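Local coordinates for protein phenol hydroxylase component phN (Pseudomonas stutzeri, PDB 3U52) that probably hydroxylates phenol as the diiron-carrying hydroxylase component of a multicomponent bacterial phenol monooxygenase, at residues 396-399 / 404-407; 417-422 / 428-433. One frame throughout, in Å; residues are numbered along the deposited sequence.

Contact 1: 396-399 / 404-407. With ZN (zinc ion), chain I.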
ATOM      1  N   PRO A 396     -29.465  36.282   5.770  1.00 21.73           N
ATOM      2  CA  PRO A 396     -30.304  36.171   4.555  1.00 21.39           C
ATOM      3  C   PRO A 396     -31.597  35.370   4.705  1.00 20.57           C
ATOM      4  O   PRO A 396     -31.734  34.545   5.605  1.00 19.67           O
ATOM      5  CB  PRO A 396     -29.378  35.444   3.608  1.00 20.30           C
ATOM      6  CG  PRO A 396     -28.678  34.470   4.489  1.00 21.96           C
ATOM      7  CD  PRO A 396     -28.431  35.223   5.789  1.00 22.29           C
ATOM      8  N   GLN A 397     -32.536  35.614   3.798  1.00 21.14           N
ATOM      9  CA  GLN A 397     -33.683  34.746   3.603  1.00 20.71           C
ATOM     10  C   GLN A 397     -33.191  33.396   3.069  1.00 20.89           C
ATOM     11  O   GLN A 397     -32.331  33.357   2.176  1.00 21.19           O
ATOM     12  CB  GLN A 397     -34.607  35.388   2.565  1.00 21.23           C
ATOM     13  CG  GLN A 397     -35.920  34.609   2.328  1.00 21.21           C
ATOM     14  CD  GLN A 397     -36.756  35.304   1.280  1.00 26.49           C
ATOM     15  OE1 GLN A 397     -36.451  35.257   0.092  1.00 26.87           O
ATOM     16  NE2 GLN A 397     -37.801  35.964   1.716  1.00 23.43           N
ATOM     17  N   LEU A 398     -33.722  32.304   3.625  1.00 20.05           N
ATOM     18  CA  LEU A 398     -33.436  30.952   3.192  1.00 19.56           C
ATOM     19  C   LEU A 398     -34.680  30.366   2.526  1.00 20.90           C
ATOM     20  O   LEU A 398     -35.822  30.705   2.930  1.00 21.81           O
ATOM     21  CB  LEU A 398     -33.073  30.077   4.416  1.00 19.43           C
ATOM     22  CG  LEU A 398     -31.837  30.465   5.239  1.00 17.19           C
ATOM     23  CD1 LEU A 398     -31.576  29.355   6.266  1.00 16.56           C
ATOM     24  CD2 LEU A 398     -30.631  30.665   4.319  1.00 17.46           C
ATOM     25  N   CYS A 399     -34.478  29.480   1.535  1.00 19.12           N
ATOM     26  CA  CYS A 399     -35.590  28.741   0.938  1.00 18.02           C
ATOM     27  C   CYS A 399     -36.172  27.751   1.940  1.00 18.10           C
ATOM     28  O   CYS A 399     -35.432  27.005   2.560  1.00 15.23           O
ATOM     29  CB  CYS A 399     -35.106  27.945  -0.274  1.00 17.33           C
ATOM     30  SG  CYS A 399     -36.370  27.029  -1.182  1.00 16.67           S
ATOM     31  N   ILE A 404     -31.075  26.847   0.897  1.00 16.77           N
ATOM     32  CA  ILE A 404     -30.008  27.722   0.418  1.00 16.74           C
ATOM     33  C   ILE A 404     -30.586  29.174   0.560  1.00 18.97           C
ATOM     34  O   ILE A 404     -31.783  29.368   0.373  1.00 17.38           O
ATOM     35  CB  ILE A 404     -29.666  27.390  -1.059  1.00 18.55           C
ATOM     36  CG1 ILE A 404     -29.215  25.928  -1.174  1.00 18.38           C
ATOM     37  CG2 ILE A 404     -28.510  28.327  -1.612  1.00 19.01           C
ATOM     38  CD1 ILE A 404     -28.858  25.436  -2.588  1.00 22.54           C
ATOM     39  N   PRO A 405     -29.748  30.178   0.897  1.00 18.33           N
ATOM     40  CA  PRO A 405     -30.248  31.533   0.795  1.00 19.84           C
ATOM     41  C   PRO A 405     -30.879  31.751  -0.583  1.00 19.31           C
ATOM     42  O   PRO A 405     -30.475  31.139  -1.556  1.00 19.89           O
ATOM     43  CB  PRO A 405     -28.999  32.385   0.883  1.00 19.25           C
ATOM     44  CG  PRO A 405     -28.038  31.632   1.601  1.00 21.59           C
ATOM     45  CD  PRO A 405     -28.359  30.152   1.375  1.00 20.48           C
ATOM     46  N   THR A 406     -31.834  32.657  -0.676  1.00 19.73           N
ATOM     47  CA  THR A 406     -32.518  32.885  -1.954  1.00 19.85           C
ATOM     48  C   THR A 406     -31.679  33.793  -2.871  1.00 20.80           C
ATOM     49  O   THR A 406     -31.959  34.964  -3.035  1.00 22.20           O
ATOM     50  CB  THR A 406     -33.954  33.433  -1.707  1.00 20.01           C
ATOM     51  OG1 THR A 406     -33.890  34.462  -0.723  1.00 21.72           O
ATOM     52  CG2 THR A 406     -34.762  32.355  -1.085  1.00 16.06           C
ATOM     53  N   ILE A 407     -30.650  33.225  -3.483  1.00 19.12           N
ATOM     54  CA  ILE A 407     -29.627  34.013  -4.201  1.00 18.79           C
ATOM     55  C   ILE A 407     -29.743  33.815  -5.732  1.00 20.42           C
ATOM     56  O   ILE A 407     -28.988  34.419  -6.482  1.00 21.09           O
ATOM     57  CB  ILE A 407     -28.196  33.515  -3.825  1.00 18.33           C
ATOM     58  CG1 ILE A 407     -28.089  32.006  -4.079  1.00 16.58           C
ATOM     59  CG2 ILE A 407     -27.901  33.736  -2.386  1.00 16.34           C
ATOM     60  CD1 ILE A 407     -26.667  31.443  -4.005  1.00 22.34           C
TER
HETATM   61 ZN    ZN I 514     -34.943  26.078  -2.827  1.00 19.70          ZN

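Contact 2: 417-422 / 428-433. With ZN (zinc ion), chain I; GOL (glycerol), chain N.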
ATOM      1  N   LEU A 417     -33.911  38.223  -8.720  1.00 20.85           N
ATOM      2  CA  LEU A 417     -34.059  36.984  -7.907  1.00 20.01           C
ATOM      3  C   LEU A 417     -35.310  36.196  -8.273  1.00 18.94           C
ATOM      4  O   LEU A 417     -36.375  36.784  -8.529  1.00 18.34           O
ATOM      5  CB  LEU A 417     -34.007  37.346  -6.402  1.00 19.30           C
ATOM      6  CG  LEU A 417     -32.712  37.386  -5.597  1.00 22.91           C
ATOM      7  CD1 LEU A 417     -31.340  37.139  -6.297  1.00 23.60           C
ATOM      8  CD2 LEU A 417     -32.630  38.415  -4.440  1.00 23.00           C
ATOM      9  N   SER A 418     -35.196  34.863  -8.355  1.00 18.55           N
ATOM     10  CA  SER A 418     -36.357  33.994  -8.700  1.00 18.42           C
ATOM     11  C   SER A 418     -37.145  33.627  -7.443  1.00 19.23           C
ATOM     12  O   SER A 418     -37.686  32.532  -7.342  1.00 20.42           O
ATOM     13  CB  SER A 418     -35.955  32.724  -9.434  1.00 18.52           C
ATOM     14  OG  SER A 418     -34.986  32.012  -8.676  1.00 18.50           O
ATOM     15  N   HIS A 419     -37.206  34.563  -6.506  1.00 18.67           N
ATOM     16  CA  HIS A 419     -38.013  34.415  -5.271  1.00 21.42           C
ATOM     17  C   HIS A 419     -39.466  34.064  -5.600  1.00 20.78           C
ATOM     18  O   HIS A 419     -40.042  34.609  -6.565  1.00 19.78           O
ATOM     19  CB  HIS A 419     -37.908  35.685  -4.374  1.00 20.93           C
ATOM     20  CG  HIS A 419     -38.893  35.741  -3.230  1.00 25.68           C
ATOM     21  ND1 HIS A 419     -40.155  36.286  -3.361  1.00 26.25           N
ATOM     22  CD2 HIS A 419     -38.814  35.277  -1.955  1.00 24.78           C
ATOM     23  CE1 HIS A 419     -40.811  36.157  -2.219  1.00 26.40           C
ATOM     24  NE2 HIS A 419     -40.017  35.561  -1.344  1.00 27.46           N
ATOM     25  N   ARG A 420     -40.039  33.147  -4.793  1.00 20.15           N
ATOM     26  CA  ARG A 420     -41.480  32.848  -4.818  1.00 20.26           C
ATOM     27  C   ARG A 420     -41.982  32.818  -3.383  1.00 20.84           C
ATOM     28  O   ARG A 420     -41.188  32.536  -2.433  1.00 20.47           O
ATOM     29  CB  ARG A 420     -41.754  31.489  -5.474  1.00 20.97           C
ATOM     30  CG  ARG A 420     -41.242  31.323  -6.888  1.00 21.15           C
ATOM     31  CD  ARG A 420     -41.988  32.220  -7.879  1.00 24.99           C
ATOM     32  NE  ARG A 420     -41.432  32.021  -9.228  1.00 23.98           N
ATOM     33  CZ  ARG A 420     -40.534  32.812  -9.827  1.00 24.83           C
ATOM     34  NH1 ARG A 420     -40.034  33.906  -9.255  1.00 25.33           N
ATOM     35  NH2 ARG A 420     -40.123  32.497 -11.035  1.00 31.65           N
ATOM     36  N   GLN A 421     -43.272  33.140  -3.189  1.00 21.78           N
ATOM     37  CA  GLN A 421     -43.857  33.075  -1.830  1.00 22.33           C
ATOM     38  C   GLN A 421     -45.295  32.644  -1.919  1.00 23.59           C
ATOM     39  O   GLN A 421     -45.962  32.827  -2.952  1.00 23.06           O
ATOM     40  CB  GLN A 421     -43.708  34.379  -1.010  1.00 24.01           C
ATOM     41  CG  GLN A 421     -44.639  35.548  -1.360  1.00 25.02           C
ATOM     42  CD  GLN A 421     -44.378  36.753  -0.495  1.00 30.14           C
ATOM     43  OE1 GLN A 421     -43.610  37.636  -0.877  1.00 33.52           O
ATOM     44  NE2 GLN A 421     -44.980  36.787   0.690  1.00 25.68           N
ATOM     45  N   ILE A 422     -45.763  32.060  -0.840  1.00 24.16           N
ATOM     46  CA  ILE A 422     -47.080  31.473  -0.820  1.00 26.69           C
ATOM     47  C   ILE A 422     -47.653  31.733   0.574  1.00 27.12           C
ATOM     48  O   ILE A 422     -46.920  32.117   1.484  1.00 25.68           O
ATOM     49  CB  ILE A 422     -46.952  29.967  -1.238  1.00 27.82           C
ATOM     50  CG1 ILE A 422     -47.767  29.625  -2.504  1.00 32.63           C
ATOM     51  CG2 ILE A 422     -46.837  28.980  -0.048  1.00 27.91           C
ATOM     52  CD1 ILE A 422     -49.202  28.994  -2.310  1.00 38.44           C
ATOM     53  N   ARG A 428     -46.858  32.475   6.033  1.00 20.71           N
ATOM     54  CA  ARG A 428     -46.250  32.799   4.742  1.00 19.54           C
ATOM     55  C   ARG A 428     -44.964  31.959   4.655  1.00 19.07           C
ATOM     56  O   ARG A 428     -44.290  31.773   5.673  1.00 17.63           O
ATOM     57  CB  ARG A 428     -45.892  34.272   4.629  1.00 19.58           C
ATOM     58  CG  ARG A 428     -47.066  35.271   5.002  1.00 22.88           C
ATOM     59  CD  ARG A 428     -46.649  36.699   4.647  1.00 26.31           C
ATOM     60  NE  ARG A 428     -47.777  37.587   4.876  1.00 29.56           N
ATOM     61  CZ  ARG A 428     -48.814  37.735   4.044  1.00 30.62           C
ATOM     62  NH1 ARG A 428     -48.872  37.102   2.888  1.00 26.64           N
ATOM     63  NH2 ARG A 428     -49.799  38.559   4.379  1.00 31.44           N
ATOM     64  N   TYR A 429     -44.651  31.481   3.465  1.00 17.26           N
ATOM     65  CA  TYR A 429     -43.434  30.653   3.239  1.00 18.53           C
ATOM     66  C   TYR A 429     -42.808  31.166   1.980  1.00 18.64           C
ATOM     67  O   TYR A 429     -43.538  31.619   1.085  1.00 19.40           O
ATOM     68  CB  TYR A 429     -43.749  29.162   3.084  1.00 17.19           C
ATOM     69  CG  TYR A 429     -44.356  28.626   4.351  1.00 17.49           C
ATOM     70  CD1 TYR A 429     -43.567  28.308   5.455  1.00 16.19           C
ATOM     71  CD2 TYR A 429     -45.752  28.502   4.460  1.00 20.46           C
ATOM     72  CE1 TYR A 429     -44.160  27.848   6.673  1.00 17.93           C
ATOM     73  CE2 TYR A 429     -46.353  28.090   5.660  1.00 20.85           C
ATOM     74  CZ  TYR A 429     -45.552  27.780   6.751  1.00 21.36           C
ATOM     75  OH  TYR A 429     -46.161  27.321   7.884  1.00 18.31           O
ATOM     76  N   HIS A 430     -41.478  31.068   1.912  1.00 17.81           N
ATOM     77  CA  HIS A 430     -40.687  31.597   0.793  1.00 17.63           C
ATOM     78  C   HIS A 430     -39.755  30.521   0.197  1.00 18.42           C
ATOM     79  O   HIS A 430     -39.242  29.631   0.922  1.00 17.84           O
ATOM     80  CB  HIS A 430     -39.843  32.791   1.249  1.00 17.70           C
ATOM     81  CG  HIS A 430     -40.663  33.887   1.873  1.00 21.49           C
ATOM     82  ND1 HIS A 430     -41.082  34.989   1.165  1.00 23.07           N
ATOM     83  CD2 HIS A 430     -41.242  33.981   3.095  1.00 22.59           C
ATOM     84  CE1 HIS A 430     -41.829  35.754   1.946  1.00 24.97           C
ATOM     85  NE2 HIS A 430     -41.944  35.163   3.121  1.00 24.71           N
ATOM     86  N   PHE A 431     -39.493  30.667  -1.106  1.00 18.32           N
ATOM     87  CA  PHE A 431     -38.721  29.695  -1.918  1.00 17.32           C
ATOM     88  C   PHE A 431     -37.730  30.407  -2.837  1.00 17.70           C
ATOM     89  O   PHE A 431     -37.939  31.570  -3.191  1.00 17.98           O
ATOM     90  CB  PHE A 431     -39.691  28.829  -2.742  1.00 16.48           C
ATOM     91  CG  PHE A 431     -40.820  28.296  -1.919  1.00 17.09           C
ATOM     92  CD1 PHE A 431     -40.618  27.219  -1.056  1.00 15.72           C
ATOM     93  CD2 PHE A 431     -42.046  28.956  -1.894  1.00 17.35           C
ATOM     94  CE1 PHE A 431     -41.667  26.774  -0.200  1.00 16.83           C
ATOM     95  CE2 PHE A 431     -43.125  28.484  -1.072  1.00 16.86           C
ATOM     96  CZ  PHE A 431     -42.920  27.429  -0.222  1.00 17.29           C
ATOM     97  N   CYS A 432     -36.689  29.682  -3.270  1.00 18.93           N
ATOM     98  CA  CYS A 432     -35.691  30.245  -4.202  1.00 17.06           C
ATOM     99  C   CYS A 432     -36.133  30.135  -5.689  1.00 17.32           C
ATOM    100  O   CYS A 432     -35.460  30.716  -6.569  1.00 18.86           O
ATOM    101  CB  CYS A 432     -34.389  29.484  -4.028  1.00 16.54           C
ATOM    102  SG  CYS A 432     -34.557  27.719  -4.486  1.00 17.67           S
ATOM    103  N   SER A 433     -37.201  29.393  -5.971  1.00 16.67           N
ATOM    104  CA  SER A 433     -37.563  28.999  -7.327  1.00 17.38           C
ATOM    105  C   SER A 433     -38.939  28.334  -7.384  1.00 18.01           C
ATOM    106  O   SER A 433     -39.491  27.958  -6.358  1.00 17.55           O
ATOM    107  CB  SER A 433     -36.579  27.950  -7.821  1.00 17.38           C
ATOM    108  OG  SER A 433     -36.588  26.860  -6.880  1.00 19.67           O
TER
HETATM  109 ZN    ZN I 514     -34.943  26.078  -2.827  1.00 19.70          ZN
HETATM  110  C1  GOL N 519     -33.097  30.127 -10.115  1.00 36.80           C
HETATM  111  O1  GOL N 519     -34.051  29.442  -9.404  1.00 33.82           O
HETATM  112  C2  GOL N 519     -32.911  29.336 -11.383  1.00 36.14           C
HETATM  113  O2  GOL N 519     -32.892  30.157 -12.535  1.00 38.12           O
HETATM  114  C3  GOL N 519     -31.798  28.315 -11.235  1.00 37.26           C
HETATM  115  O3  GOL N 519     -30.922  28.599 -10.177  1.00 30.26           O
HETATM  116  O   HOH W   1     -46.986  35.052   1.329  1.00 31.07           O

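Contact 1: 396-399 / 404-407
Gln-397 and Thr-406 meet where two irregular segments run into and out of the CxxC loop of a four-cysteine zinc site. A single backbone bridge, Leu-398 opposite Pro-405, holds the base of this loop. The tight part is polar. Gln-397 grips Thr-406 with both its carbonyl oxygens: the backbone N of Thr-406 donates a hydrogen bond to Gln-397 O at 3.0 Å, while Thr-406 OG1 donates to Gln-397 OE1 at 2.8 Å, in the plane of the amide carbonyl and on a lone pair. The glutamine can reach this hydroxyl because CG lies anti to the backbone N (chi1 -176°) and the chain stays extended, laying CB and CG past OG1 so that the two side chains cross at a slant. Thr-406 CG2 lies 3.9 Å from Cys-399 N and also brushes Gln-397 OE1. Thr-406 is also the centre of an inverse gamma turn, closed by a weak bond from Ile-407 N to Pro-405 O. A chain of another protein packs on Gln-397 and Thr-406 on this polar side. The other flank of the bridge is apolar and looser, yet also buried. Leu-398 CD2 comes to 3.8 Å from Pro-405 CD. The rings of Pro-396 and Pro-405 lie side by side, pointing the same way, with Pro-396 CG 4.1 Å from Pro-405 CG. One xenon and the other protein's chain touch Pro-396; another xenon touches Ile-404 and Pro-405. The side chain of Ile-404 leaves its backbone away from the other segment and touches Arg-271 and Ser-274 of helix 254-283. At the metal end, Cys-399 N bonds almost straight to Ile-404 O (2.9 Å, 168° at the hydrogen), and Cys-399 SG, anti to its own amide nitrogen, binds zinc at 2.4 Å.

Contact 2: 417-422 / 428-433
His-419 and His-430 join rim to rim, their ring planes 35° apart, through a hydrogen bond of 2.8 Å between His-419 NE2 and His-430 ND1. The bond runs diagonally across the antiparallel beta hairpin of the YHS domain, past the hydrogen-bonded pair Arg-420/Phe-431. Gln-421, in the non-hydrogen-bonded pair with His-430, runs beside the imidazole in the same direction, its amide turned 58° from the ring and Gln-421 NE2 3.5 Å from His-430 CE1. That NE2 also holds a water shared with Ile-422 O and Arg-428 NH1, and reaches a polar side chain of another protein's chain; Arg-428 pairs with an acidic one there. On the other face, Ile-422 slants across Phe-431, its CG2 in the ring plane at the edge, 3.9 Å from Phe-431 CE2. Past the paired residues, Ser-418 OG donates to Cys-432 O in the carbonyl plane; the 2.5 Å length is doubtfully short. Ser-418 OG also accepts a hydrogen bond from O1 of a glycerol, probably from the crystallisation liquor. Replacing this serine with alanine removes OG, which would probably leave Cys-432 O without its hydroxyl partner and the two segments less firmly joined next to the zinc ligand. Arg-420 bends back, NH1 bonding His-419 O at 2.8 Å while forming a salt bridge with Glu-410 of strand 409-410; its NE pairs with Asp-434. Cys-432 SG binds zinc, and Ser-433 N-caps helix 434-442 through a bond from OG to Cys-436 N. That helix sets Phe-440 against Phe-431 and Tyr-429, while helix 254-283 touches Cys-432 and Ser-433.

Along the chain, contact 1 closes before contact 2 opens, strand 409-410 lying between, and their centres are about 9 Å apart on the same side of the chain's centre. Zinc joins them: 396-399 supplies Cys-399 and 428-433 supplies Cys-432, with Cys-402 and Cys-436 completing the site. Cys-399 SG also packs 3.4 Å from Cys-432 N. A second seam places Gln-397 OE1 3.1 Å from His-419 CD2. The metal thus ties an irregular CxxC loop to the small two-stranded hairpin of this mostly helical chain. Another protein's chain meets both contacts, consistent with a structural zinc module at a subunit interface, separate from the iron ligands.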